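Local coordinates for molybdenum ABC transporter, periplasmic molybdenum-binding protein (Vibrio cholerae, PDB 4RXL), which binds tungstate and probably molybdate, and as a ModA-type solute-binding protein would deliver the oxyanion to its ABC-type membrane importer, at residues 11-16 / 57-62; 17-22 / 35-40; 82-87 / 195-200; 86-91 / 183-188; 171-176 / 227-232. One frame throughout, in Å; residues are numbered along the deposited sequence.

Contact 1: residues 11-16 / 57-62. With WO4 (tungstate(VI)ion), chain B.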
# COMPACT_ATOMS: atom_id res chain seq x y z
N ALA A 11 -1.33 0.53 -6.69
CA ALA A 11 -0.63 1.00 -5.52
C ALA A 11 0.77 0.41 -5.42
O ALA A 11 1.00 -0.79 -5.66
CB ALA A 11 -1.42 0.61 -4.29
N SER A 12 1.72 1.22 -5.03
CA SER A 12 3.07 0.78 -4.89
C SER A 12 3.24 -0.46 -4.03
O SER A 12 4.11 -1.28 -4.31
CB SER A 12 3.94 1.88 -4.33
OG SER A 12 3.97 2.98 -5.25
N SER A 13 2.44 -0.63 -2.97
CA SER A 13 2.59 -1.81 -2.12
C SER A 13 2.24 -3.10 -2.89
O SER A 13 2.54 -4.19 -2.41
CB SER A 13 1.72 -1.71 -0.84
OG SER A 13 0.35 -1.49 -1.15
N MET A 14 1.56 -2.98 -4.02
CA MET A 14 1.23 -4.12 -4.88
C MET A 14 2.29 -4.50 -5.93
O MET A 14 2.12 -5.50 -6.68
CB MET A 14 -0.13 -3.87 -5.56
CG MET A 14 -1.32 -4.32 -4.71
SD MET A 14 -1.65 -6.15 -4.77
CE MET A 14 -2.95 -6.33 -3.53
N THR A 15 3.42 -3.80 -5.91
CA THR A 15 4.42 -3.90 -6.97
C THR A 15 4.81 -5.36 -7.19
O THR A 15 4.70 -5.88 -8.31
CB THR A 15 5.67 -3.09 -6.65
OG1 THR A 15 5.32 -1.71 -6.66
CG2 THR A 15 6.77 -3.33 -7.67
N ASN A 16 5.27 -6.03 -6.14
CA ASN A 16 5.83 -7.34 -6.31
C ASN A 16 4.79 -8.39 -6.61
O ASN A 16 5.00 -9.20 -7.48
CB ASN A 16 6.70 -7.76 -5.13
CG ASN A 16 7.82 -6.78 -4.92
OD1 ASN A 16 7.63 -5.73 -4.33
ND2 ASN A 16 8.98 -7.11 -5.42
N ILE A 57 -5.78 -0.85 -9.04
CA ILE A 57 -5.76 -1.46 -7.71
C ILE A 57 -5.32 -0.40 -6.73
O ILE A 57 -4.21 0.11 -6.80
CB ILE A 57 -4.79 -2.67 -7.64
CG1 ILE A 57 -5.25 -3.76 -8.63
CG2 ILE A 57 -4.64 -3.21 -6.22
CD1 ILE A 57 -4.24 -4.89 -8.79
N SER A 58 -6.19 -0.06 -5.81
CA SER A 58 -5.89 0.93 -4.76
C SER A 58 -5.54 0.27 -3.44
O SER A 58 -5.98 -0.84 -3.17
CB SER A 58 -7.13 1.78 -4.58
OG SER A 58 -6.93 2.79 -3.62
N ALA A 59 -4.77 0.96 -2.59
CA ALA A 59 -4.48 0.49 -1.25
C ALA A 59 -5.49 0.96 -0.21
O ALA A 59 -5.34 0.68 1.00
CB ALA A 59 -3.08 0.87 -0.86
N ASN A 60 -6.53 1.68 -0.66
CA ASN A 60 -7.73 1.89 0.15
C ASN A 60 -9.02 1.89 -0.67
O ASN A 60 -8.97 1.97 -1.88
CB ASN A 60 -7.61 3.14 1.03
CG ASN A 60 -7.63 4.44 0.26
OD1 ASN A 60 -7.95 4.48 -0.93
ND2 ASN A 60 -7.28 5.53 0.96
N GLU A 61 -10.16 1.80 -0.00
CA GLU A 61 -11.43 1.78 -0.72
C GLU A 61 -11.75 3.15 -1.31
O GLU A 61 -12.32 3.26 -2.39
CB GLU A 61 -12.55 1.28 0.21
CG GLU A 61 -12.37 -0.22 0.51
CD GLU A 61 -13.21 -0.75 1.66
OE1 GLU A 61 -13.32 -0.07 2.70
OE2 GLU A 61 -13.72 -1.89 1.53
N GLU A 62 -11.31 4.19 -0.61
CA GLU A 62 -11.66 5.57 -0.94
C GLU A 62 -11.21 5.94 -2.35
O GLU A 62 -12.00 6.50 -3.11
CB GLU A 62 -11.06 6.52 0.11
CG GLU A 62 -11.81 6.51 1.46
CD GLU A 62 -11.74 5.19 2.26
OE1 GLU A 62 -10.69 4.48 2.20
OE2 GLU A 62 -12.75 4.88 2.97
W WO4 B . 0.35 2.96 -1.33
O1 WO4 B . 2.10 3.90 -1.62
O2 WO4 B . -0.45 3.16 0.54
O3 WO4 B . -1.02 3.69 -2.69
O4 WO4 B . 0.59 0.93 -1.63
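Ala11 meets Ile57 through its backbone and Ala59 through its methyl group. Ala11 N donates to Ile57 O at 2.9 Å with an N-H...O angle of 164°, a nearly straight bond at the ends of the parallel strands 6-11 and 55-57. Beyond it, Ala11 CB and Ala59 CB touch at 3.8 Å. Both methyls also face the anion: Ala11 CB lies 3.3 Å from O4 of the tungstate, and Ala59 CB lies 3.8 Å from the same oxygen. Together they form a small apolar wall beside the bound group.

The polar grip on that oxygen comes from Ser13. Its OG is held between the backbone N and the carbonyl carbon (chi1 55°), which turns the hydroxyl toward the oxygen that its own amide reaches. Ser13 N donates to tungstate O4 at 2.8 Å. Ser13 OG approaches O4 as well, at 2.5 Å, a length so short that its detail is doubtful. The N and OG of one residue thus both approach one oxygen, while a further bond from Ser13 OG to Tyr197 OH fixes the rotation of the hydroxymethyl group.

Farther along, Met14 CG rests on Ile57 CG2 at 3.8 Å. These two chains cross at about a right angle; Ile57 CG2 stands anti to its backbone N, and Met14 bends at chi2, leaving CG as its atom nearest to Ile57.

Met14 also packs on Tyr197 of strand 195-201 and on Phe229, whereas Ala59 leans on Pro125 at the start of helix 125-137. The short 3-10 turn 12-14 leads into helix 15-28, and Asn60 caps helix 61-69.

Contact 2: residues 17-22 / 35-40. With WO4 (tungstate(VI)ion), chain B.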
# COMPACT_ATOMS: atom_id res chain seq x y z
N ALA A 17 3.66 -8.32 -5.94
CA ALA A 17 2.59 -9.28 -6.14
C ALA A 17 2.01 -9.16 -7.54
O ALA A 17 1.78 -10.20 -8.16
CB ALA A 17 1.48 -9.07 -5.10
N VAL A 18 1.82 -7.94 -8.03
CA VAL A 18 1.29 -7.79 -9.40
C VAL A 18 2.34 -8.26 -10.40
O VAL A 18 2.02 -8.90 -11.40
CB VAL A 18 0.79 -6.38 -9.70
CG1 VAL A 18 0.38 -6.23 -11.17
CG2 VAL A 18 -0.38 -6.09 -8.79
N ASN A 19 3.61 -7.99 -10.14
CA ASN A 19 4.62 -8.51 -11.05
C ASN A 19 4.55 -10.06 -11.14
O ASN A 19 4.61 -10.64 -12.20
CB ASN A 19 6.02 -8.05 -10.63
CG ASN A 19 6.28 -6.58 -10.94
OD1 ASN A 19 5.58 -5.93 -11.74
ND2 ASN A 19 7.30 -6.05 -10.31
N ALA A 20 4.42 -10.71 -9.98
CA ALA A 20 4.26 -12.15 -9.92
C ALA A 20 2.98 -12.64 -10.60
O ALA A 20 3.01 -13.65 -11.28
CB ALA A 20 4.29 -12.60 -8.47
N LEU A 21 1.89 -11.91 -10.42
CA LEU A 21 0.62 -12.24 -11.05
C LEU A 21 0.65 -12.11 -12.57
O LEU A 21 0.15 -13.00 -13.27
CB LEU A 21 -0.52 -11.43 -10.47
CG LEU A 21 -0.88 -11.68 -9.00
CD1 LEU A 21 -1.64 -10.52 -8.39
CD2 LEU A 21 -1.68 -12.97 -8.85
N VAL A 22 1.27 -11.03 -13.06
CA VAL A 22 1.50 -10.84 -14.50
C VAL A 22 2.33 -11.98 -15.08
O VAL A 22 2.00 -12.50 -16.13
CB VAL A 22 2.21 -9.50 -14.76
CG1 VAL A 22 2.72 -9.41 -16.18
CG2 VAL A 22 1.26 -8.34 -14.50
N THR A 35 2.33 -2.17 -16.62
CA THR A 35 2.08 -1.79 -15.23
C THR A 35 2.68 -0.45 -14.87
O THR A 35 3.77 -0.12 -15.29
CB THR A 35 2.63 -2.83 -14.24
OG1 THR A 35 4.02 -3.02 -14.49
CG2 THR A 35 1.92 -4.17 -14.37
N VAL A 36 1.92 0.32 -14.11
CA VAL A 36 2.32 1.62 -13.59
C VAL A 36 2.03 1.58 -12.10
O VAL A 36 0.88 1.39 -11.70
CB VAL A 36 1.48 2.74 -14.22
CG1 VAL A 36 1.72 4.10 -13.52
CG2 VAL A 36 1.72 2.80 -15.72
N TYR A 37 3.06 1.78 -11.28
CA TYR A 37 2.97 1.71 -9.82
C TYR A 37 3.20 3.11 -9.24
O TYR A 37 3.96 3.91 -9.78
CB TYR A 37 3.98 0.72 -9.25
CG TYR A 37 3.82 -0.70 -9.71
CD1 TYR A 37 2.72 -1.43 -9.35
CD2 TYR A 37 4.79 -1.31 -10.51
CE1 TYR A 37 2.55 -2.73 -9.81
CE2 TYR A 37 4.63 -2.63 -10.98
CZ TYR A 37 3.51 -3.34 -10.60
OH TYR A 37 3.32 -4.63 -11.06
N GLY A 38 2.52 3.40 -8.16
CA GLY A 38 2.66 4.69 -7.52
C GLY A 38 1.68 4.81 -6.38
O GLY A 38 0.94 3.84 -6.03
N GLY A 39 1.66 5.95 -5.73
CA GLY A 39 0.73 6.13 -4.61
C GLY A 39 -0.68 6.11 -5.19
O GLY A 39 -0.93 6.63 -6.29
N SER A 40 -1.61 5.50 -4.45
CA SER A 40 -2.95 5.24 -4.96
C SER A 40 -3.65 6.54 -5.33
O SER A 40 -4.41 6.61 -6.32
CB SER A 40 -3.80 4.47 -3.96
OG SER A 40 -3.18 3.25 -3.57
W WO4 B . 0.35 2.96 -1.33
O1 WO4 B . 2.10 3.90 -1.62
O2 WO4 B . -0.45 3.16 0.54
O3 WO4 B . -1.02 3.69 -2.69
O4 WO4 B . 0.59 0.93 -1.63
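Val18 is the first residue of helix segment 17-22 to meet the strand, pressing on the hydroxyl end of Tyr37. Its CG1, anti to the backbone N (chi1 174°), comes to 3.3 Å from Tyr37 OH, and the same methyl reaches Thr35 CG2 at 4.1 Å. Val18 CB lies at the edge of the tyrosine ring, near its plane, so this is contact along the ring's edge and not over a face.

Asn19 follows with the polar link. Tyr37 OH donates to Asn19 OD1 at 2.7 Å, but the donor stands 56° out of the carbonyl plane and therefore does not use a lone-pair direction. The amide is turned steeply, 77° from the ring plane, and Asn19 OD1 also lies 3.5 Å from Tyr37 CZ. Val18 and Asn19 thus hold the phenol end between a methyl and a carbonyl oxygen.

Leu21 packs elsewhere, against helices 206-215 and 218-226. Val22, one turn after Val18, brings its CG2 to 4.2 Å from Thr35 CG2.

The axes of helix 17-22 and strand 35-38 pass 10.5 Å apart and run nearly antiparallel. That is the spacing of a helix lying on a sheet, and these elements belong to the beta-alpha-beta crossover of strand 6-11, helix 15-28 and strand 33-38. Where the strand ends, Gly39 takes the N-cap position of helix 40-49, and Ser40 N donates to tungstate O3 at 2.6 Å. This is consistent with the oxyanion site of a periplasmic binding protein, where helix N-termini following strands meet the ligand.

Contact 3: residues 82-87 / 195-200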
# COMPACT_ATOMS: atom_id res chain seq x y z
N ALA A 82 -7.72 -8.00 -1.63
CA ALA A 82 -6.76 -8.39 -0.61
C ALA A 82 -6.84 -7.44 0.58
O ALA A 82 -7.42 -6.36 0.48
CB ALA A 82 -5.36 -8.33 -1.21
N ALA A 83 -6.21 -7.83 1.68
CA ALA A 83 -6.07 -6.98 2.84
C ALA A 83 -4.63 -6.94 3.30
O ALA A 83 -3.78 -7.69 2.81
CB ALA A 83 -6.97 -7.46 3.96
N ASN A 84 -4.33 -6.04 4.22
CA ASN A 84 -2.97 -5.89 4.72
C ASN A 84 -3.03 -5.48 6.18
O ASN A 84 -4.11 -5.29 6.73
CB ASN A 84 -2.19 -4.88 3.87
CG ASN A 84 -0.73 -5.27 3.64
OD1 ASN A 84 -0.09 -5.92 4.48
ND2 ASN A 84 -0.17 -4.80 2.53
N SER A 85 -1.85 -5.38 6.80
CA SER A 85 -1.72 -4.78 8.10
C SER A 85 -0.61 -3.76 8.04
O SER A 85 0.17 -3.69 7.07
CB SER A 85 -1.50 -5.82 9.18
OG SER A 85 -0.26 -6.45 9.00
N LEU A 86 -0.52 -2.94 9.08
CA LEU A 86 0.41 -1.82 9.16
C LEU A 86 1.46 -2.08 10.25
O LEU A 86 1.13 -2.56 11.35
CB LEU A 86 -0.36 -0.55 9.49
CG LEU A 86 0.23 0.80 9.12
CD1 LEU A 86 0.13 1.02 7.63
CD2 LEU A 86 -0.51 1.90 9.86
N VAL A 87 2.72 -1.78 9.92
CA VAL A 87 3.83 -2.03 10.82
C VAL A 87 4.77 -0.84 10.95
O VAL A 87 4.83 0.06 10.11
CB VAL A 87 4.63 -3.28 10.40
CG1 VAL A 87 3.72 -4.51 10.43
CG2 VAL A 87 5.24 -3.12 9.02
N ILE A 195 -7.25 -2.18 6.26
CA ILE A 195 -6.57 -1.99 4.98
C ILE A 195 -7.07 -3.00 3.96
O ILE A 195 -6.99 -4.20 4.17
CB ILE A 195 -5.07 -2.15 5.14
CG1 ILE A 195 -4.57 -1.15 6.17
CG2 ILE A 195 -4.37 -1.99 3.80
CD1 ILE A 195 -3.24 -1.53 6.78
N ARG A 196 -7.68 -2.48 2.89
CA ARG A 196 -8.33 -3.29 1.89
C ARG A 196 -7.97 -2.71 0.53
O ARG A 196 -7.90 -1.48 0.37
CB ARG A 196 -9.84 -3.25 2.05
CG ARG A 196 -10.33 -3.76 3.39
CD ARG A 196 -10.24 -5.27 3.52
NE ARG A 196 -10.75 -5.74 4.81
CZ ARG A 196 -10.04 -5.82 5.95
NH1 ARG A 196 -10.65 -6.26 7.04
NH2 ARG A 196 -8.73 -5.48 6.02
N TYR A 197 -7.71 -3.60 -0.43
CA TYR A 197 -7.32 -3.26 -1.79
C TYR A 197 -8.42 -3.55 -2.80
O TYR A 197 -8.61 -4.69 -3.18
CB TYR A 197 -6.10 -4.09 -2.23
CG TYR A 197 -4.83 -3.76 -1.52
CD1 TYR A 197 -4.61 -4.21 -0.26
CD2 TYR A 197 -3.80 -3.01 -2.15
CE1 TYR A 197 -3.44 -3.89 0.42
CE2 TYR A 197 -2.62 -2.73 -1.49
CZ TYR A 197 -2.43 -3.19 -0.21
OH TYR A 197 -1.27 -2.89 0.48
N PRO A 198 -9.16 -2.54 -3.21
CA PRO A 198 -10.09 -2.78 -4.30
C PRO A 198 -9.42 -2.88 -5.67
O PRO A 198 -8.41 -2.24 -5.93
CB PRO A 198 -11.00 -1.55 -4.28
CG PRO A 198 -10.18 -0.49 -3.65
CD PRO A 198 -9.23 -1.17 -2.69
N LEU A 199 -10.04 -3.65 -6.54
CA LEU A 199 -9.66 -3.77 -7.93
C LEU A 199 -10.81 -3.19 -8.72
O LEU A 199 -11.95 -3.70 -8.64
CB LEU A 199 -9.44 -5.23 -8.27
CG LEU A 199 -9.41 -5.66 -9.74
CD1 LEU A 199 -8.18 -5.08 -10.44
CD2 LEU A 199 -9.44 -7.17 -9.82
N ALA A 200 -10.53 -2.13 -9.48
CA ALA A 200 -11.54 -1.46 -10.29
C ALA A 200 -11.33 -1.76 -11.77
O ALA A 200 -10.21 -1.63 -12.29
CB ALA A 200 -11.49 0.03 -10.04
O HOH W 1 -5.75 -3.67 8.27
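Ile195, Tyr197 and Asn84 bury the most surface here, and Asn84 touches both of the others. Ile195 CG2 packs on Asn84 CB at 3.6 Å, while its other branch extends along the chain until CD1 lies 3.7 Å from Ser85 C. Ile195 O is gripped twice, by Asn84 N and by Arg196 NH2, which arrive from opposite faces of the carbonyl plane. The arginine chain, bent at chi2, doubles back to give Arg196 NH2 a 2.8 Å bond to Ile195 O, and the same NH2 lies 3.4 Å from Ala83 CB.

Tyr197 carries its ring toward Asn84 with CG anti to the carbonyl carbon (chi1 -69°). Ala82 O and Asn84 CB sit in plane at the ring edge. At the far end Asn84 ND2 donates to Tyr197 OH at 3.0 Å, with the hydroxyl in the amide plane and an angle of 161° at hydrogen. Backbone pairing is antiparallel, with Ala83 and Arg196 a non-hydrogen-bonded pair, and a water joins Asn84 O to Ile195 N.

Asn84 ND2 reaches two hydroxyls, Tyr197 OH and Thr173 OG1. The bond from Ser85 N to Asn84 OD1, 3.0 Å long though bent, is what argues for this flip of the amide. Tyr197 OH is bonded to Ser13 OG as well. A buried chain of hydrogen bonds therefore runs from Asn84 through Tyr197 to a serine that binds the anion, making these two residues part of its second shell.

Contact 4: residues 86-91 / 183-188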
# COMPACT_ATOMS: atom_id res chain seq x y z
N LEU A 86 -0.52 -2.94 9.08
CA LEU A 86 0.41 -1.82 9.16
C LEU A 86 1.46 -2.08 10.25
O LEU A 86 1.13 -2.56 11.35
CB LEU A 86 -0.36 -0.55 9.49
CG LEU A 86 0.23 0.80 9.12
CD1 LEU A 86 0.13 1.02 7.63
CD2 LEU A 86 -0.51 1.90 9.86
N VAL A 87 2.72 -1.78 9.92
CA VAL A 87 3.83 -2.03 10.82
C VAL A 87 4.77 -0.84 10.95
O VAL A 87 4.83 0.06 10.11
CB VAL A 87 4.63 -3.28 10.40
CG1 VAL A 87 3.72 -4.51 10.43
CG2 VAL A 87 5.24 -3.12 9.02
N LEU A 88 5.48 -0.88 12.08
CA LEU A 88 6.54 0.04 12.38
C LEU A 88 7.82 -0.71 12.12
O LEU A 88 8.06 -1.79 12.68
CB LEU A 88 6.45 0.47 13.83
CG LEU A 88 7.47 1.51 14.31
CD1 LEU A 88 7.30 2.84 13.58
CD2 LEU A 88 7.29 1.67 15.80
N ILE A 89 8.67 -0.12 11.28
CA ILE A 89 9.96 -0.71 10.92
C ILE A 89 11.15 0.18 11.30
O ILE A 89 11.01 1.38 11.47
CB ILE A 89 10.05 -1.06 9.42
CG1 ILE A 89 9.75 0.14 8.51
CG2 ILE A 89 9.05 -2.14 9.04
CD1 ILE A 89 10.28 -0.04 7.11
N ARG A 90 12.30 -0.47 11.38
CA ARG A 90 13.60 0.16 11.63
C ARG A 90 14.59 -0.45 10.63
O ARG A 90 14.33 -1.54 10.12
CB ARG A 90 14.08 -0.17 13.07
CG ARG A 90 14.37 -1.65 13.30
CD ARG A 90 14.97 -1.88 14.68
NE ARG A 90 15.21 -3.30 14.97
CZ ARG A 90 16.29 -4.00 14.60
NH1 ARG A 90 17.26 -3.44 13.88
NH2 ARG A 90 16.39 -5.27 14.95
N PRO A 91 15.73 0.23 10.37
CA PRO A 91 16.77 -0.41 9.58
C PRO A 91 17.37 -1.54 10.38
O PRO A 91 17.55 -1.39 11.59
CB PRO A 91 17.81 0.70 9.35
CG PRO A 91 17.22 1.95 9.88
CD PRO A 91 16.08 1.59 10.78
N ILE A 183 10.85 -5.46 11.50
CA ILE A 183 9.62 -5.02 12.15
C ILE A 183 9.85 -4.80 13.66
O ILE A 183 10.36 -5.67 14.37
CB ILE A 183 8.47 -6.01 11.90
CG1 ILE A 183 8.18 -6.08 10.40
CG2 ILE A 183 7.22 -5.58 12.64
CD1 ILE A 183 7.18 -7.15 10.02
N VAL A 184 9.51 -3.60 14.12
CA VAL A 184 9.57 -3.27 15.52
C VAL A 184 8.28 -3.74 16.19
O VAL A 184 8.32 -4.41 17.22
CB VAL A 184 9.82 -1.78 15.74
CG1 VAL A 184 9.86 -1.47 17.23
CG2 VAL A 184 11.13 -1.36 15.09
N THR A 185 7.15 -3.42 15.59
CA THR A 185 5.86 -3.86 16.08
C THR A 185 4.82 -3.62 15.00
O THR A 185 5.09 -2.93 14.02
CB THR A 185 5.47 -3.17 17.42
OG1 THR A 185 4.46 -3.94 18.09
CG2 THR A 185 4.93 -1.78 17.19
N ALA A 186 3.67 -4.26 15.15
CA ALA A 186 2.56 -4.06 14.26
C ALA A 186 1.51 -3.23 14.99
O ALA A 186 1.28 -3.41 16.18
CB ALA A 186 1.98 -5.41 13.87
N PHE A 187 0.86 -2.34 14.25
CA PHE A 187 -0.23 -1.54 14.81
C PHE A 187 -1.49 -2.39 15.01
O PHE A 187 -1.76 -3.29 14.21
CB PHE A 187 -0.52 -0.34 13.90
CG PHE A 187 0.58 0.66 13.90
CD1 PHE A 187 0.66 1.60 14.91
CD2 PHE A 187 1.56 0.61 12.94
CE1 PHE A 187 1.68 2.51 14.92
CE2 PHE A 187 2.60 1.51 12.95
CZ PHE A 187 2.66 2.45 13.95
N SER A 188 -2.26 -2.07 16.04
CA SER A 188 -3.48 -2.84 16.35
C SER A 188 -4.58 -2.62 15.30
O SER A 188 -4.65 -1.58 14.65
CB SER A 188 -3.99 -2.49 17.74
OG SER A 188 -4.56 -1.22 17.69
O HOH W 2 -2.38 -3.07 11.39
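Phe187 places CG anti to its carbonyl carbon (chi1 -68°), which brings the CD2-CE2 edge of the ring against the backbone of Leu86 to Leu88. Its CD2 meets Leu86 CD2 at 3.9 Å, and its CE2 lies 4.1 Å from Leu88 CB, while Leu86 O sits near the ring plane at the edge. At the other end of the pairing, Arg90 CG lies between the backbone N and the carbonyl carbon (chi1 65°), from where the chain runs extended to NE. Val184 CG2 touches Arg90 CG at 3.7 Å, the two side chains crossing at about a right angle. The guanidinium itself is held beyond the strand, where Arg90 NH1 bonds to Thr92 O.

Between these ends lies a classic beta bulge in an antiparallel pair: Val184 and Thr185 both face Leu88, and the register shifts by one residue. Val184 N donates to Leu88 O at 2.7 Å; Thr185 N adds only a weak bond to the same oxygen, at 3.5 Å. Leu88 N returns a straight bond to Thr185 O, 2.8 Å long with 173° at hydrogen. Val184 has near-helical backbone angles, which accommodate the extra residue.

On the face bearing Val87, Ile89, Ile183 and Ala186, Val87 CG1 meets Ala186 CB at 4.0 Å, and Val87 CB approaches Ile183 CG2 at 4.1 Å. Helix 172-177 lies on this side through Ala175, next to Ile89 and Ile183. At the Leu86-Phe187 pair a water accepts from Leu86 N and donates to Phe187 O.

Contact 5: residues 171-176 / 227-232. With WO4 (tungstate(VI)ion), chain B.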
# COMPACT_ATOMS: atom_id res chain seq x y z
N TYR A 171 3.46 -1.15 5.15
CA TYR A 171 2.68 -2.36 5.30
C TYR A 171 3.54 -3.55 5.66
O TYR A 171 4.74 -3.60 5.40
CB TYR A 171 1.88 -2.66 4.05
CG TYR A 171 1.03 -1.52 3.57
CD1 TYR A 171 -0.17 -1.24 4.20
CD2 TYR A 171 1.37 -0.76 2.45
CE1 TYR A 171 -1.00 -0.20 3.74
CE2 TYR A 171 0.54 0.25 1.98
CZ TYR A 171 -0.64 0.50 2.62
OH TYR A 171 -1.43 1.54 2.25
N LYS A 172 2.90 -4.54 6.28
CA LYS A 172 3.50 -5.82 6.60
C LYS A 172 4.16 -6.42 5.37
O LYS A 172 5.28 -6.91 5.45
CB LYS A 172 2.44 -6.77 7.18
CG LYS A 172 2.87 -8.21 7.37
CD LYS A 172 3.83 -8.39 8.52
CE LYS A 172 4.00 -9.87 8.83
NZ LYS A 172 2.71 -10.54 9.17
N THR A 173 3.49 -6.34 4.23
CA THR A 173 4.01 -6.93 2.99
C THR A 173 5.27 -6.22 2.51
O THR A 173 6.13 -6.84 1.90
CB THR A 173 2.96 -6.92 1.88
OG1 THR A 173 2.50 -5.58 1.73
CG2 THR A 173 1.80 -7.84 2.20
N ASP A 174 5.42 -4.93 2.81
CA ASP A 174 6.62 -4.19 2.38
C ASP A 174 7.80 -4.66 3.23
O ASP A 174 8.88 -4.95 2.71
CB ASP A 174 6.44 -2.68 2.55
CG ASP A 174 5.28 -2.12 1.77
OD1 ASP A 174 5.13 -2.42 0.56
OD2 ASP A 174 4.53 -1.35 2.38
N ALA A 175 7.61 -4.77 4.54
CA ALA A 175 8.67 -5.26 5.42
C ALA A 175 9.08 -6.68 5.06
O ALA A 175 10.29 -7.00 5.01
CB ALA A 175 8.21 -5.19 6.88
N LEU A 176 8.10 -7.53 4.74
CA LEU A 176 8.34 -8.97 4.51
C LEU A 176 9.32 -9.23 3.36
O LEU A 176 10.07 -10.19 3.41
CB LEU A 176 7.00 -9.68 4.22
CG LEU A 176 6.90 -11.17 4.54
CD1 LEU A 176 7.03 -11.41 6.04
CD2 LEU A 176 5.58 -11.70 4.01
N PHE A 227 3.00 -13.57 -0.92
CA PHE A 227 3.63 -12.25 -0.76
C PHE A 227 3.19 -11.57 0.54
O PHE A 227 3.58 -10.45 0.82
CB PHE A 227 3.34 -11.38 -1.98
CG PHE A 227 4.20 -11.71 -3.18
CD1 PHE A 227 3.85 -12.72 -4.06
CD2 PHE A 227 5.39 -11.04 -3.41
CE1 PHE A 227 4.67 -13.07 -5.13
CE2 PHE A 227 6.18 -11.35 -4.51
CZ PHE A 227 5.84 -12.37 -5.35
N GLY A 228 2.40 -12.27 1.34
CA GLY A 228 2.08 -11.82 2.68
C GLY A 228 0.77 -11.09 2.82
O GLY A 228 0.45 -10.65 3.93
N PHE A 229 -0.01 -10.98 1.75
CA PHE A 229 -1.30 -10.33 1.84
C PHE A 229 -2.28 -11.22 2.59
O PHE A 229 -2.17 -12.44 2.58
CB PHE A 229 -1.84 -9.96 0.46
CG PHE A 229 -1.10 -8.83 -0.16
CD1 PHE A 229 0.03 -9.10 -0.91
CD2 PHE A 229 -1.48 -7.52 0.00
CE1 PHE A 229 0.76 -8.08 -1.48
CE2 PHE A 229 -0.75 -6.50 -0.55
CZ PHE A 229 0.38 -6.79 -1.29
N GLU A 230 -3.27 -10.58 3.18
CA GLU A 230 -4.35 -11.28 3.88
C GLU A 230 -5.53 -11.48 2.95
O GLU A 230 -5.77 -10.66 2.06
CB GLU A 230 -4.87 -10.47 5.07
CG GLU A 230 -3.91 -10.22 6.22
CD GLU A 230 -4.52 -9.27 7.25
OE1 GLU A 230 -5.75 -9.04 7.21
OE2 GLU A 230 -3.76 -8.76 8.10
N SER A 231 -6.27 -12.56 3.17
CA SER A 231 -7.53 -12.80 2.46
C SER A 231 -8.64 -11.85 2.90
O SER A 231 -8.58 -11.23 3.97
CB SER A 231 -7.98 -14.24 2.67
OG SER A 231 -8.96 -14.58 1.72
N VAL A 232 -9.66 -11.72 2.06
CA VAL A 232 -10.88 -11.03 2.46
C VAL A 232 -12.06 -11.98 2.30
O VAL A 232 -12.12 -12.74 1.33
CB VAL A 232 -11.09 -9.73 1.68
CG1 VAL A 232 -9.95 -8.75 1.98
CG2 VAL A 232 -11.18 -9.98 0.18
W WO4 B . 0.35 2.96 -1.33
O1 WO4 B . 2.10 3.90 -1.62
O2 WO4 B . -0.45 3.16 0.54
O3 WO4 B . -1.02 3.69 -2.69
O4 WO4 B . 0.59 0.93 -1.63
O HOH W 3 1.19 -11.67 6.49
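Thr173 enters the loop 227-229 with CB already 3.7 Å from Phe227 O. From there the side chain divides. The methyl CG2, anti to the carbonyl carbon, lies 3.4 Å from Phe227 O and at the same time over one face of the Phe229 ring. CG2 is 3.6 Å from the centroid of that ring and only 4° off its normal, a CH-pi contact centred on the face. The hydroxyl OG1 takes the position between the backbone N and the carbonyl carbon (chi1 55°); it passes Phe229 CZ at 3.9 Å and is bonded to Asn84 ND2. Two branches of one residue thus serve an aromatic face and a buried amide.

Leu176, one turn on, adds its CD2 at 3.7 Å from Gly228 CA. Gly228 has a positive phi (97°) and closes helix 218-226 with a Schellman motif, and the helix 172-177 packs on this bend. A water bridges the two segments, donating to Gly228 O at 2.9 Å and accepting from Lys172 NZ. Phe229 in turn is T-shaped against Tyr197.

At the head of helix 172-177, Tyr171, the N-cap residue, donates from its N to Asp174 OD2; Asp174 OD1 forms a salt bridge with Arg154. The Tyr171 ring extends to the anion, where Tyr171 OH donates to tungstate O2 at 2.6 Å with that oxygen in the ring plane. In this structure the loop 227-229 packs on the same helix whose start carries Tyr171, and the tyrosine hydroxyl completes the tungstate pocket, consistent with the molybdate site predicted for this ModA-family protein.

In the fold
The five contacts reach strands of one mixed, branched sheet. Contact 2 sits within the chain span of contact 1, their centres about 8 Å apart, and both use helix 15-28. Contacts 3 and 4 start from strand 78-91 and share Leu86 and Val87, with centres about 16 Å apart. Contact 5 comes last and crosses both along the chain. Contact 3 joins contacts 1 and 5 through bonds from Tyr197 to Ser13 and from Asn84 to Thr173. Contact 4 is farthest from contact 2, about 23 Å between centres, on the opposite side of the chain's centre. Contacts 1, 2 and 5 thus converge on the tungstate from distant parts of the sequence, with contact 3 in the second shell and contact 4 outside the pocket.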